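Local coordinates for protein poly(ADP-ribose) glycohydrolase (Thermomonospora curvata, PDB 3SIG) that hydrolyses the glycosidic bonds between ADP-ribose units of poly(ADP-ribose), releasing ADP-ribose from the polymer, at residues His109-Glu112 / Glu113-Arg117; Thr70-Thr73 / Thr74-Ala78; Gly120-Ala123 / Ser124-Val128; Val257-Ala261 / Pro262-Arg266; Ala8-Thr11 / Val12-Glu16. All blocks are in the same frame, centred on the assembly; numbering follows the deposited sequence.

Contact 1: residues His109-Glu112 / Glu113-Arg117; sequences HAQE and EGLAR. With AR6 ([(2R,3S,4R,5R)-5-(6-aminopurin-9-yl)-3,4-dihydroxy-oxolan-2-yl]methyl [hydroxy-[[(2R,3S,4R,5S)-3,4,5-trihydroxyoxolan-2-yl]methoxy]phosphoryl] hydrogen phosphate), chain B.
The PARG signature, a glycine-rich loop followed by Gln-Glu-Glu, ends here in the first turns of helix 111-118, where Gly114 N reaches back 3.2 Å to the carbonyl O of Ala110, the N-cap residue. Leu115 N to Gln111 O and Ala116 N to Glu112 O continue the ladder. This end of the helix offers the Gln111 N-H to the bound ADP-ribose: Gln111 N donates almost straight (167°) to phosphate oxygen O2A at 2.8 Å, and the helix end would probably help to steady the phosphate charge.

The two glutamates then part ways to hold one terminal ribose. Glu112 has CG opposite its backbone N (chi1 176°) and stays extended, which carries OE1 to hydroxyl O2D, from which it accepts at 2.7 Å; Ser96 N also binds OE1, while Gly101 N and Asn93 ND2 hold OE2. Glu113 sets off the other way (chi1 -69°) and bends at chi2, curling its carboxylate back past Ala110, whose CB lies 3.1 Å from OE1. Its OE2 accepts from O1D, the hydroxyl on anomeric carbon C1D, at 2.7 Å, and takes a second bond from Gly103 N. With an alanine here, O1D would probably lose this acceptor, and Gly103 N its carboxylate mate, leaving the sugar less firmly placed.

Gln111 lays CG 3.7 Å from adenine C6, while its amide oxygen turns to Phe94 N. A water in the plane of both the His109 ring and the Arg117 guanidinium donates to Ala110 O and accepts from Arg117 NH1 at 2.9 Å.

Contact 2: residues Thr70-Thr73 / Thr74-Ala78; sequences TEET and TLAAA. With AR6 ([(2R,3S,4R,5R)-5-(6-aminopurin-9-yl)-3,4-dihydroxy-oxolan-2-yl]methyl [hydroxy-[[(2R,3S,4R,5S)-3,4,5-trihydroxyoxolan-2-yl]methoxy]phosphoryl] hydrogen phosphate), chain B.
Thr73 caps helix 74-84: its OG1 accepts from Ala76 N at 2.9 Å, while its carbonyl O takes a nearly straight bond (171°) from Ala77 N. With chi1 at 62°, OG1 sits between the backbone N and the carbonyl carbon and faces the first turn; it also comes within 3.2 Å of Ala76 CB. A further hydrogen bond links it to Asp159, so the hydroxyl is gripped from the helix and from the loop between strands 147-157 and 163-175. This is the tight part, and it borders the ligand: Thr74 N, one residue into the helix, donates to adenine N1 of ADP-ribose at 3.0 Å, reading the edge of the base. Thr74 OG1 is fixed by Gln111 NE2.

The partly exposed side, at Glu72, is looser. Its extended side chain lies alongside the helix, with OE1 3.5 Å from Ala77 CB and no polar bond to residues 74-78. The carboxylate is busy with other partners: OE2 pairs with Arg80 in a salt bridge, and OE1 accepts from Thr70 OG1 at 2.7 Å on its anti lone pair. Thr70 OG1 in turn accepts from Glu72 N, making an ST turn.

A short loop, 71-73, carries the chain from strand 66-70 into helix 74-84. Thr70 bonds by its backbone to Phe255 and Val257, Ala77 rests on Ala256 of strand 252-256, and Leu75 packs against strand 163-175 and helix 111-118.

Contact 3: residues Gly120-Ala123 / Ser124-Val128; sequences GLYA and SLRAV
Ser124 meets Gly120 through a weak hydrogen bond, its N standing 3.4 Å from Gly120 O. The Ser124 hydroxyl serves other parts of the chain, bonding with Thr41 OG1 and Ser150 OG.

Leu125 comes next, and its N donates to Leu121 O at an angle of 172°. Its CD1 methyl meets Leu121 CG at 3.7 Å, and the two side chains cross obliquely. Both press on Ser150 of strand 147-157; Leu121 also touches Leu115 and Leu125 touches Glu112, so one side of helix 121-125 is laid against helix 111-118, the element that holds the ligand. Within the macrodomain-like catalytic fold of PARG, this is the helix directly after the signature helix, and a type I turn runs from Leu125 to Val128.

Arg126 folds back over Tyr122. Its CG lies between the backbone N and the carbonyl carbon (chi1 81°), and in the model bends at chi2 and chi3 carry NE over one face of the Tyr122 ring, 3.4 Å above the plane and towards the rim, though CD sits too close to Tyr122 O and Ala123 CA to be trusted in detail. The guanidinium is tilted 41° to the ring. A water bonds weakly to both Tyr122 OH and Arg126 NH2, and a second one donates to Ala123 O at 2.8 Å. Phe104 meets the tyrosine ring edge-to-face.

Ala127 puts CB 3.8 Å from Ala123 O and leans on Val38 of helix 31-39. Val128 N then closes the turn on Leu125 O at 3.0 Å, its side chain resting on Ile148.

Contact 4: residues Val257-Ala261 / Pro262-Arg266; sequences VWDTA and PGAPR. With AR6 ([(2R,3S,4R,5R)-5-(6-aminopurin-9-yl)-3,4-dihydroxy-oxolan-2-yl]methyl [hydroxy-[[(2R,3S,4R,5S)-3,4,5-trihydroxyoxolan-2-yl]methoxy]phosphoryl] hydrogen phosphate), chain B.
A type II beta turn from Ala261 to Ala264 is closed by Ala264 N on Ala261 O at 2.8 Å, and Gly263 within it has phi 82° and psi -8°, where a CB would jam against the preceding carbonyl oxygen. Asp259 is the hub across this loop. Its CG stands opposite the backbone N, which aims the carboxylate at the start of the helix that follows the turn. OD1 accepts from Ala261 N at 3.1 Å, an Asx turn, and from Arg266 NH2 at 3.0 Å, the two donors coming from opposite faces of the carboxylate plane. OD2 takes Arg266 N nearly along its C-O axis at 2.9 Å and Arg266 NE at 2.8 Å. The salt bridge is therefore side-on, through NE and NH2, yet the groups are not coplanar: their planes stand 52° apart, and NE approaches OD2 from above the carboxylate. Four N-H groups on one carboxylate would probably keep it ionised. Cutting this side chain back to an alanine would probably cost the guanidinium its counter-charge and hold it less firmly against the ribose, with Ala261 N also losing its side-chain acceptor.

That matters because the arginine belongs to the ADP-ribose pocket: ribose hydroxyl O3' lies over the centre of the guanidinium face, 3.2 Å above it. Arg266 NH1 is held by Cys222 O. Trp258 offers its ring edge to the adenine, CE3 lying 3.8 Å from C5. Val257 CG1 packs on Arg266 CB at 3.8 Å.

The loop joins strand 252-256 to helix 265-273, and Ala264 touches Glu71, just past neighbouring strand 66-70.

Contact 5: residues Ala8-Thr11 / Val12-Glu16; sequences AAET and VEILE
With chi1 at -69°, Thr11 turns its CG2 methyl opposite the backbone N and along the helix towards Leu15, whose CD1 it meets at 4.1 Å; the two side chains lie side by side and point the same way. Glu10 has its CG swung opposite the backbone N (chi1 -175°), which sets that methylene against Ile14 CD1 at 4.0 Å. Each pair is one turn of helix 2-17, and the backbone beneath is regular: Val12 N to Ala8 O, Glu13 N to Ala9 O, Ile14 N to Glu10 O and Leu15 N to Thr11 O, the last at 2.9 Å. The branched side chains press close on the carbonyls of the turn before. Leu15 CG comes to 3.2 Å from Thr11 O, Ile14 CG1 to 3.3 Å from Glu10 O, and Val12 CG2 to 3.6 Å from Ala8 O.

The helix is amphipathic. Ala9, Glu13 and Glu16 are on the solvent side, whereas Ala8 and Val12 pack on Leu105, Thr11 and Leu15 on Phe156 of strand 147-157, and Ile14 on Leu163 of strand 163-175. It covers this part of the catalytic domain away from the pocket, the Ala8 side chain being about 13 Å from ADP-ribose.

Polar groups gather at the border of the packed side. Glu10 OE1 makes a salt bridge with Arg157 NH2, which also bonds to Thr11 OG1, and that hydroxyl is bonded to Arg117 O as well. The Glu10 carboxylate probably offsets the Arg157 charge, while the buried Thr11 hydroxyl is satisfied by Arg117 O and Arg157.

How the contacts relate
Contacts 1, 2 and 4 line the ADP-ribose pocket: contact 1 holds a phosphate and the terminal ribose, contact 2 the adenine edge, and contact 4 lies against the other ribose and the base. Contacts 1 and 2 pack through Leu115 CD2 and Leu75 CG, 3.6 Å apart, and contacts 2 and 4 through Thr73 CG2 and Trp258 CG at 3.8 Å. His109 CE1 of contact 1 reaches Trp258 CZ3 of contact 4 at 4.1 Å. Contacts 3 and 5 form a second shell behind contact 1, whose Leu115 CB packs 3.7 Å from Leu121 CD2 and whose Ala116 O lies 3.6 Å from Thr11 CG2. They touch each other at Tyr122 CE2 and Val12 CG2, 3.8 Å apart. Contact 4 is distant from both, its centre about 28 Å from that of contact 3.

Contact 1: residues His109-Glu112 / Glu113-Arg117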
# COMPACT_ATOMS: atom_id res chain seq x y z
N HIS A 109 -5.58 12.86 5.68
CA HIS A 109 -5.21 11.82 6.62
C HIS A 109 -5.88 10.50 6.30
O HIS A 109 -7.04 10.27 6.62
CB HIS A 109 -5.66 12.27 8.01
CG HIS A 109 -5.23 11.37 9.13
ND1 HIS A 109 -4.04 10.68 9.13
CD2 HIS A 109 -5.81 11.11 10.32
CE1 HIS A 109 -3.91 10.01 10.26
NE2 HIS A 109 -4.97 10.26 11.01
N ALA A 110 -5.13 9.63 5.64
CA ALA A 110 -5.51 8.26 5.34
C ALA A 110 -4.21 7.48 5.11
O ALA A 110 -3.12 8.04 5.26
CB ALA A 110 -6.46 8.20 4.14
N GLN A 111 -4.32 6.21 4.77
CA GLN A 111 -3.13 5.36 4.74
C GLN A 111 -2.12 5.79 3.68
O GLN A 111 -0.92 5.89 3.96
CB GLN A 111 -3.52 3.89 4.57
CG GLN A 111 -2.39 2.90 4.70
CD GLN A 111 -2.01 2.25 3.39
OE1 GLN A 111 -2.27 2.78 2.29
NE2 GLN A 111 -1.37 1.10 3.48
N GLU A 112 -2.56 6.04 2.47
CA GLU A 112 -1.65 6.41 1.41
C GLU A 112 -0.90 7.68 1.76
O GLU A 112 0.29 7.80 1.52
CB GLU A 112 -2.37 6.58 0.06
CG GLU A 112 -1.37 7.08 -1.03
CD GLU A 112 -1.89 7.05 -2.44
OE1 GLU A 112 -3.12 7.23 -2.64
OE2 GLU A 112 -1.05 6.89 -3.38
N GLU A 113 -1.61 8.67 2.28
CA GLU A 113 -0.97 9.93 2.64
C GLU A 113 0.13 9.72 3.67
O GLU A 113 1.17 10.36 3.61
CB GLU A 113 -2.00 10.94 3.14
CG GLU A 113 -2.94 11.45 2.03
CD GLU A 113 -4.16 10.59 1.74
OE1 GLU A 113 -4.30 9.49 2.30
OE2 GLU A 113 -4.98 11.04 0.92
N GLY A 114 -0.12 8.84 4.64
CA GLY A 114 0.92 8.54 5.60
C GLY A 114 2.14 7.90 4.94
O GLY A 114 3.29 8.22 5.27
N LEU A 115 1.90 7.02 3.99
CA LEU A 115 3.04 6.43 3.28
C LEU A 115 3.81 7.51 2.53
O LEU A 115 5.05 7.56 2.57
CB LEU A 115 2.57 5.38 2.26
CG LEU A 115 1.78 4.21 2.85
CD1 LEU A 115 1.36 3.25 1.78
CD2 LEU A 115 2.53 3.48 3.99
N ALA A 116 3.09 8.42 1.87
CA ALA A 116 3.73 9.47 1.09
C ALA A 116 4.47 10.50 1.97
O ALA A 116 5.48 11.04 1.57
CB ALA A 116 2.68 10.17 0.20
N ARG A 117 4.00 10.72 3.18
CA ARG A 117 4.67 11.64 4.07
C ARG A 117 5.94 11.02 4.62
O ARG A 117 6.81 11.74 5.12
CB ARG A 117 3.79 11.99 5.27
CG ARG A 117 2.67 13.00 4.98
CD ARG A 117 2.06 13.66 6.24
NE ARG A 117 1.67 12.67 7.22
CZ ARG A 117 0.55 11.98 7.20
NH1 ARG A 117 -0.37 12.19 6.28
NH2 ARG A 117 0.36 11.04 8.12
N1 AR6 B . -2.04 1.55 8.58
C2 AR6 B . -2.87 0.51 8.61
N3 AR6 B . -4.23 0.58 8.51
C4 AR6 B . -4.70 1.84 8.34
C5 AR6 B . -3.84 2.99 8.30
C6 AR6 B . -2.49 2.76 8.42
N6 AR6 B . -1.61 3.84 8.40
N7 AR6 B . -4.71 4.12 8.09
C8 AR6 B . -5.91 3.66 8.06
N9 AR6 B . -6.01 2.31 8.21
PA AR6 B . -7.90 4.07 3.87
PB AR6 B . -9.12 3.20 1.29
C1' AR6 B . -7.15 1.40 8.21
O1A AR6 B . -9.18 4.75 4.21
O1B AR6 B . -8.54 2.19 0.32
C1D AR6 B . -6.67 7.91 0.49
O1D AR6 B . -6.98 9.27 0.47
C2' AR6 B . -8.45 2.04 8.64
O2' AR6 B . -9.22 1.11 9.35
O2A AR6 B . -6.64 4.88 3.88
O2B AR6 B . -10.46 2.93 1.88
C2D AR6 B . -6.21 7.53 -0.86
O2D AR6 B . -5.26 8.35 -1.45
C3' AR6 B . -9.09 2.35 7.34
O3' AR6 B . -10.48 2.35 7.41
O3A AR6 B . -8.06 3.31 2.47
C3D AR6 B . -7.41 7.08 -1.57
O3D AR6 B . -7.92 8.25 -2.15
C4' AR6 B . -8.59 1.29 6.40
O4' AR6 B . -7.38 0.83 6.95
C4D AR6 B . -8.26 6.55 -0.46
O4D AR6 B . -7.85 7.17 0.75
C5' AR6 B . -8.40 1.72 4.95
O5' AR6 B . -7.56 2.86 4.88
C5D AR6 B . -8.21 5.03 -0.32
O5D AR6 B . -9.17 4.65 0.65
O HOH W 1 -2.23 10.08 7.07

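Contact 2: residues Thr70-Thr73 / Thr74-Ala78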
# COMPACT_ATOMS: atom_id res chain seq x y z
N THR A 70 -2.74 -7.53 13.29
CA THR A 70 -2.25 -6.64 14.33
C THR A 70 -2.92 -5.29 14.20
O THR A 70 -3.57 -5.02 13.16
CB THR A 70 -0.73 -6.44 14.28
OG1 THR A 70 -0.41 -5.63 13.14
CG2 THR A 70 -0.02 -7.76 14.19
N GLU A 71 -2.76 -4.46 15.23
CA GLU A 71 -3.24 -3.08 15.17
C GLU A 71 -2.16 -2.09 14.73
O GLU A 71 -2.32 -0.87 14.90
CB GLU A 71 -3.85 -2.64 16.51
CG GLU A 71 -5.21 -3.33 16.79
CD GLU A 71 -6.04 -2.67 17.89
OE1 GLU A 71 -6.98 -1.86 17.60
OE2 GLU A 71 -5.76 -3.00 19.06
N GLU A 72 -1.09 -2.62 14.17
CA GLU A 72 -0.02 -1.81 13.64
C GLU A 72 -0.48 -1.01 12.45
O GLU A 72 -1.32 -1.42 11.67
CB GLU A 72 1.14 -2.69 13.18
CG GLU A 72 1.87 -3.39 14.30
CD GLU A 72 2.78 -4.48 13.82
OE1 GLU A 72 2.29 -5.40 13.15
OE2 GLU A 72 3.99 -4.39 14.10
N THR A 73 0.16 0.13 12.26
CA THR A 73 0.11 0.79 10.97
C THR A 73 0.86 -0.06 9.95
O THR A 73 1.70 -0.92 10.28
CB THR A 73 0.80 2.16 11.00
OG1 THR A 73 2.18 1.95 11.33
CG2 THR A 73 0.17 3.08 12.02
N THR A 74 0.59 0.19 8.68
CA THR A 74 1.33 -0.45 7.59
C THR A 74 2.83 -0.32 7.81
O THR A 74 3.58 -1.29 7.72
CB THR A 74 0.95 0.16 6.24
OG1 THR A 74 -0.48 0.19 6.12
CG2 THR A 74 1.57 -0.60 5.07
N LEU A 75 3.28 0.89 8.05
CA LEU A 75 4.72 1.11 8.20
C LEU A 75 5.30 0.47 9.43
O LEU A 75 6.43 -0.03 9.38
CB LEU A 75 5.03 2.59 8.17
CG LEU A 75 4.86 3.18 6.77
CD1 LEU A 75 5.15 4.64 6.82
CD2 LEU A 75 5.70 2.52 5.68
N ALA A 76 4.57 0.44 10.54
CA ALA A 76 5.11 -0.16 11.75
C ALA A 76 5.30 -1.66 11.52
O ALA A 76 6.31 -2.25 11.90
CB ALA A 76 4.20 0.10 12.95
N ALA A 77 4.33 -2.29 10.89
CA ALA A 77 4.45 -3.72 10.60
C ALA A 77 5.63 -3.94 9.67
O ALA A 77 6.43 -4.88 9.86
CB ALA A 77 3.16 -4.28 9.99
N ALA A 78 5.76 -3.15 8.63
CA ALA A 78 6.88 -3.28 7.70
C ALA A 78 8.22 -3.11 8.39
O ALA A 78 9.15 -3.89 8.15
CB ALA A 78 6.75 -2.30 6.59
N1 AR6 B . -2.04 1.55 8.58
C2 AR6 B . -2.87 0.51 8.61
N3 AR6 B . -4.23 0.58 8.51
C4 AR6 B . -4.70 1.84 8.34
C5 AR6 B . -3.84 2.99 8.30
C6 AR6 B . -2.49 2.76 8.42
N6 AR6 B . -1.61 3.84 8.40
N7 AR6 B . -4.71 4.12 8.09
C8 AR6 B . -5.91 3.66 8.06
N9 AR6 B . -6.01 2.31 8.21
PA AR6 B . -7.90 4.07 3.87
PB AR6 B . -9.12 3.20 1.29
C1' AR6 B . -7.15 1.40 8.21
O1A AR6 B . -9.18 4.75 4.21
O1B AR6 B . -8.54 2.19 0.32
C1D AR6 B . -6.67 7.91 0.49
O1D AR6 B . -6.98 9.27 0.47
C2' AR6 B . -8.45 2.04 8.64
O2' AR6 B . -9.22 1.11 9.35
O2A AR6 B . -6.64 4.88 3.88
O2B AR6 B . -10.46 2.93 1.88
C2D AR6 B . -6.21 7.53 -0.86
O2D AR6 B . -5.26 8.35 -1.45
C3' AR6 B . -9.09 2.35 7.34
O3' AR6 B . -10.48 2.35 7.41
O3A AR6 B . -8.06 3.31 2.47
C3D AR6 B . -7.41 7.08 -1.57
O3D AR6 B . -7.92 8.25 -2.15
C4' AR6 B . -8.59 1.29 6.40
O4' AR6 B . -7.38 0.83 6.95
C4D AR6 B . -8.26 6.55 -0.46
O4D AR6 B . -7.85 7.17 0.75
C5' AR6 B . -8.40 1.72 4.95
O5' AR6 B . -7.56 2.86 4.88
C5D AR6 B . -8.21 5.03 -0.32
O5D AR6 B . -9.17 4.65 0.65

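Contact 3: residues Gly120-Ala123 / Ser124-Val128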
# COMPACT_ATOMS: atom_id res chain seq x y z
N GLY A 120 9.93 7.55 0.27
CA GLY A 120 10.08 7.99 -1.10
C GLY A 120 8.98 7.60 -2.07
O GLY A 120 9.13 7.79 -3.28
N LEU A 121 7.86 7.15 -1.54
CA LEU A 121 6.82 6.63 -2.41
C LEU A 121 6.34 7.63 -3.44
O LEU A 121 6.11 7.28 -4.58
CB LEU A 121 5.64 6.13 -1.58
CG LEU A 121 4.47 5.55 -2.37
CD1 LEU A 121 4.87 4.36 -3.24
CD2 LEU A 121 3.36 5.19 -1.39
N TYR A 122 6.14 8.89 -3.06
CA TYR A 122 5.66 9.90 -4.02
C TYR A 122 6.60 10.06 -5.19
O TYR A 122 6.15 10.31 -6.29
CB TYR A 122 5.51 11.24 -3.30
CG TYR A 122 5.19 12.49 -4.10
CD1 TYR A 122 4.01 12.63 -4.79
CD2 TYR A 122 6.07 13.57 -4.06
CE1 TYR A 122 3.73 13.84 -5.43
CE2 TYR A 122 5.77 14.74 -4.70
CZ TYR A 122 4.63 14.84 -5.36
OH TYR A 122 4.36 16.06 -5.99
N ALA A 123 7.91 9.99 -4.96
CA ALA A 123 8.85 10.13 -6.05
C ALA A 123 8.63 9.02 -7.07
O ALA A 123 8.80 9.24 -8.25
CB ALA A 123 10.27 10.11 -5.55
N SER A 124 8.31 7.81 -6.60
CA SER A 124 7.99 6.70 -7.49
C SER A 124 6.67 6.90 -8.23
O SER A 124 6.60 6.82 -9.45
CB SER A 124 7.98 5.41 -6.66
OG SER A 124 7.48 4.32 -7.42
N LEU A 125 5.60 7.14 -7.47
CA LEU A 125 4.26 7.23 -8.07
C LEU A 125 4.13 8.41 -9.02
O LEU A 125 3.47 8.30 -10.07
CB LEU A 125 3.20 7.29 -7.00
CG LEU A 125 3.20 6.15 -6.01
CD1 LEU A 125 2.02 6.30 -5.01
CD2 LEU A 125 3.14 4.82 -6.74
N ARG A 126 4.77 9.53 -8.70
CA ARG A 126 4.61 10.71 -9.53
C ARG A 126 5.26 10.49 -10.89
O ARG A 126 4.92 11.21 -11.84
CB ARG A 126 5.20 11.95 -8.85
CG ARG A 126 6.71 12.04 -9.03
CD ARG A 126 7.51 12.26 -7.81
NE ARG A 126 7.61 13.64 -7.42
CZ ARG A 126 8.74 14.26 -7.06
NH1 ARG A 126 9.92 13.66 -7.06
NH2 ARG A 126 8.67 15.52 -6.69
N ALA A 127 6.14 9.50 -11.00
CA ALA A 127 6.80 9.15 -12.25
C ALA A 127 5.99 8.22 -13.15
O ALA A 127 6.47 7.80 -14.22
CB ALA A 127 8.14 8.54 -11.95
N VAL A 128 4.76 7.88 -12.74
CA VAL A 128 3.92 7.03 -13.55
C VAL A 128 2.61 7.73 -13.94
O VAL A 128 1.52 7.29 -13.57
CB VAL A 128 3.62 5.70 -12.85
CG1 VAL A 128 3.05 4.70 -13.84
CG2 VAL A 128 4.89 5.14 -12.16
O HOH W 2 6.66 16.51 -8.46
O HOH W 3 10.17 11.33 -9.40

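Contact 4: residues Val257-Ala261 / Pro262-Arg266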
# COMPACT_ATOMS: atom_id res chain seq x y z
N VAL A 257 -3.85 -3.47 10.72
CA VAL A 257 -5.06 -2.71 10.61
C VAL A 257 -5.12 -1.71 11.77
O VAL A 257 -5.46 -2.09 12.90
CB VAL A 257 -6.29 -3.59 10.61
CG1 VAL A 257 -7.51 -2.71 10.30
CG2 VAL A 257 -6.16 -4.73 9.57
N TRP A 258 -4.81 -0.44 11.50
CA TRP A 258 -4.79 0.65 12.45
C TRP A 258 -6.05 1.47 12.20
O TRP A 258 -6.13 2.23 11.23
CB TRP A 258 -3.55 1.51 12.22
CG TRP A 258 -3.48 2.66 13.16
CD1 TRP A 258 -3.46 2.59 14.52
CD2 TRP A 258 -3.51 4.05 12.84
NE1 TRP A 258 -3.44 3.85 15.07
CE2 TRP A 258 -3.47 4.77 14.06
CE3 TRP A 258 -3.53 4.76 11.65
CZ2 TRP A 258 -3.45 6.17 14.10
CZ3 TRP A 258 -3.52 6.15 11.70
CH2 TRP A 258 -3.49 6.84 12.92
N ASP A 259 -7.03 1.29 13.09
CA ASP A 259 -8.36 1.84 12.91
C ASP A 259 -8.69 2.64 14.15
O ASP A 259 -9.00 2.08 15.21
CB ASP A 259 -9.38 0.72 12.72
CG ASP A 259 -10.76 1.24 12.39
OD1 ASP A 259 -10.97 2.47 12.38
OD2 ASP A 259 -11.63 0.38 12.11
N THR A 260 -8.67 3.96 14.04
CA THR A 260 -8.91 4.82 15.18
C THR A 260 -10.38 5.07 15.47
O THR A 260 -10.71 5.75 16.45
CB THR A 260 -8.21 6.17 15.04
OG1 THR A 260 -8.66 6.81 13.83
CG2 THR A 260 -6.69 5.98 14.97
N ALA A 261 -11.27 4.59 14.62
CA ALA A 261 -12.69 4.76 14.89
C ALA A 261 -13.11 3.92 16.10
O ALA A 261 -12.55 2.84 16.35
CB ALA A 261 -13.50 4.37 13.66
N PRO A 262 -14.15 4.35 16.81
CA PRO A 262 -14.61 3.60 17.97
C PRO A 262 -14.92 2.17 17.61
O PRO A 262 -15.56 1.90 16.61
CB PRO A 262 -15.89 4.33 18.37
CG PRO A 262 -15.64 5.73 17.92
CD PRO A 262 -14.91 5.59 16.62
N GLY A 263 -14.44 1.24 18.42
CA GLY A 263 -14.64 -0.17 18.14
C GLY A 263 -13.67 -0.78 17.13
O GLY A 263 -13.67 -2.00 16.93
N ALA A 264 -12.84 0.04 16.49
CA ALA A 264 -11.89 -0.42 15.47
C ALA A 264 -12.49 -1.50 14.56
O ALA A 264 -11.93 -2.60 14.43
CB ALA A 264 -10.60 -0.92 16.13
N PRO A 265 -13.62 -1.21 13.90
CA PRO A 265 -14.38 -2.24 13.19
C PRO A 265 -13.61 -2.91 12.04
O PRO A 265 -13.80 -4.09 11.73
CB PRO A 265 -15.60 -1.47 12.65
CG PRO A 265 -15.19 -0.06 12.69
CD PRO A 265 -14.30 0.09 13.86
N ARG A 266 -12.71 -2.18 11.39
CA ARG A 266 -11.93 -2.79 10.32
C ARG A 266 -11.01 -3.85 10.91
O ARG A 266 -10.82 -4.93 10.31
CB ARG A 266 -11.12 -1.74 9.54
CG ARG A 266 -11.85 -1.10 8.36
CD ARG A 266 -13.05 -0.26 8.67
NE ARG A 266 -12.80 0.87 9.57
CZ ARG A 266 -13.20 2.12 9.37
NH1 ARG A 266 -13.77 2.47 8.23
NH2 ARG A 266 -13.00 3.04 10.30
N1 AR6 B . -2.04 1.55 8.58
C2 AR6 B . -2.87 0.51 8.61
N3 AR6 B . -4.23 0.58 8.51
C4 AR6 B . -4.70 1.84 8.34
C5 AR6 B . -3.84 2.99 8.30
C6 AR6 B . -2.49 2.76 8.42
N6 AR6 B . -1.61 3.84 8.40
N7 AR6 B . -4.71 4.12 8.09
C8 AR6 B . -5.91 3.66 8.06
N9 AR6 B . -6.01 2.31 8.21
PA AR6 B . -7.90 4.07 3.87
PB AR6 B . -9.12 3.20 1.29
C1' AR6 B . -7.15 1.40 8.21
O1A AR6 B . -9.18 4.75 4.21
O1B AR6 B . -8.54 2.19 0.32
C1D AR6 B . -6.67 7.91 0.49
O1D AR6 B . -6.98 9.27 0.47
C2' AR6 B . -8.45 2.04 8.64
O2' AR6 B . -9.22 1.11 9.35
O2A AR6 B . -6.64 4.88 3.88
O2B AR6 B . -10.46 2.93 1.88
C2D AR6 B . -6.21 7.53 -0.86
O2D AR6 B . -5.26 8.35 -1.45
C3' AR6 B . -9.09 2.35 7.34
O3' AR6 B . -10.48 2.35 7.41
O3A AR6 B . -8.06 3.31 2.47
C3D AR6 B . -7.41 7.08 -1.57
O3D AR6 B . -7.92 8.25 -2.15
C4' AR6 B . -8.59 1.29 6.40
O4' AR6 B . -7.38 0.83 6.95
C4D AR6 B . -8.26 6.55 -0.46
O4D AR6 B . -7.85 7.17 0.75
C5' AR6 B . -8.40 1.72 4.95
O5' AR6 B . -7.56 2.86 4.88
C5D AR6 B . -8.21 5.03 -0.32
O5D AR6 B . -9.17 4.65 0.65

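Contact 5: residues Ala8-Thr11 / Val12-Glu16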
# COMPACT_ATOMS: atom_id res chain seq x y z
N ALA A 8 4.39 16.90 4.95
CA ALA A 8 4.40 16.58 3.52
C ALA A 8 5.33 17.48 2.73
O ALA A 8 6.10 16.98 1.90
CB ALA A 8 3.02 16.66 2.96
N ALA A 9 5.30 18.78 2.97
CA ALA A 9 6.17 19.68 2.26
C ALA A 9 7.63 19.39 2.59
O ALA A 9 8.51 19.50 1.73
CB ALA A 9 5.80 21.14 2.59
N GLU A 10 7.91 19.10 3.86
CA GLU A 10 9.28 18.78 4.26
C GLU A 10 9.77 17.51 3.53
O GLU A 10 10.90 17.45 3.06
CB GLU A 10 9.38 18.56 5.75
CG GLU A 10 10.82 18.34 6.23
CD GLU A 10 10.92 18.10 7.71
OE1 GLU A 10 10.44 17.07 8.20
OE2 GLU A 10 11.51 18.95 8.40
N THR A 11 8.88 16.53 3.41
CA THR A 11 9.25 15.30 2.70
C THR A 11 9.55 15.60 1.23
O THR A 11 10.55 15.12 0.69
CB THR A 11 8.16 14.27 2.85
OG1 THR A 11 8.16 13.86 4.21
CG2 THR A 11 8.40 13.04 1.94
N VAL A 12 8.73 16.41 0.57
CA VAL A 12 9.06 16.79 -0.78
C VAL A 12 10.41 17.50 -0.88
O VAL A 12 11.15 17.23 -1.82
CB VAL A 12 7.95 17.65 -1.37
CG1 VAL A 12 8.43 18.35 -2.67
CG2 VAL A 12 6.73 16.78 -1.63
N GLU A 13 10.74 18.38 0.07
CA GLU A 13 12.06 19.04 0.11
C GLU A 13 13.18 18.00 0.24
O GLU A 13 14.20 18.07 -0.44
CB GLU A 13 12.16 20.06 1.27
CG GLU A 13 13.57 20.67 1.41
CD GLU A 13 13.71 21.71 2.54
OE1 GLU A 13 12.70 22.10 3.14
OE2 GLU A 13 14.86 22.12 2.82
N ILE A 14 12.96 17.05 1.13
CA ILE A 14 13.93 15.98 1.39
C ILE A 14 14.18 15.19 0.12
O ILE A 14 15.33 14.87 -0.23
CB ILE A 14 13.47 15.08 2.55
CG1 ILE A 14 13.67 15.81 3.87
CG2 ILE A 14 14.21 13.75 2.55
CD1 ILE A 14 12.95 15.17 5.00
N LEU A 15 13.10 14.88 -0.60
CA LEU A 15 13.23 14.09 -1.83
C LEU A 15 13.96 14.90 -2.91
O LEU A 15 14.67 14.31 -3.71
CB LEU A 15 11.89 13.56 -2.33
CG LEU A 15 11.15 12.66 -1.34
CD1 LEU A 15 9.74 12.35 -1.84
CD2 LEU A 15 11.88 11.36 -1.11
N GLU A 16 13.83 16.23 -2.91
CA GLU A 16 14.59 17.05 -3.85
C GLU A 16 16.07 17.16 -3.46
O GLU A 16 16.96 17.09 -4.30
CB GLU A 16 14.03 18.46 -3.90
CG GLU A 16 12.69 18.58 -4.56
CD GLU A 16 12.76 18.25 -6.05
OE1 GLU A 16 13.70 18.76 -6.71
OE2 GLU A 16 11.88 17.49 -6.49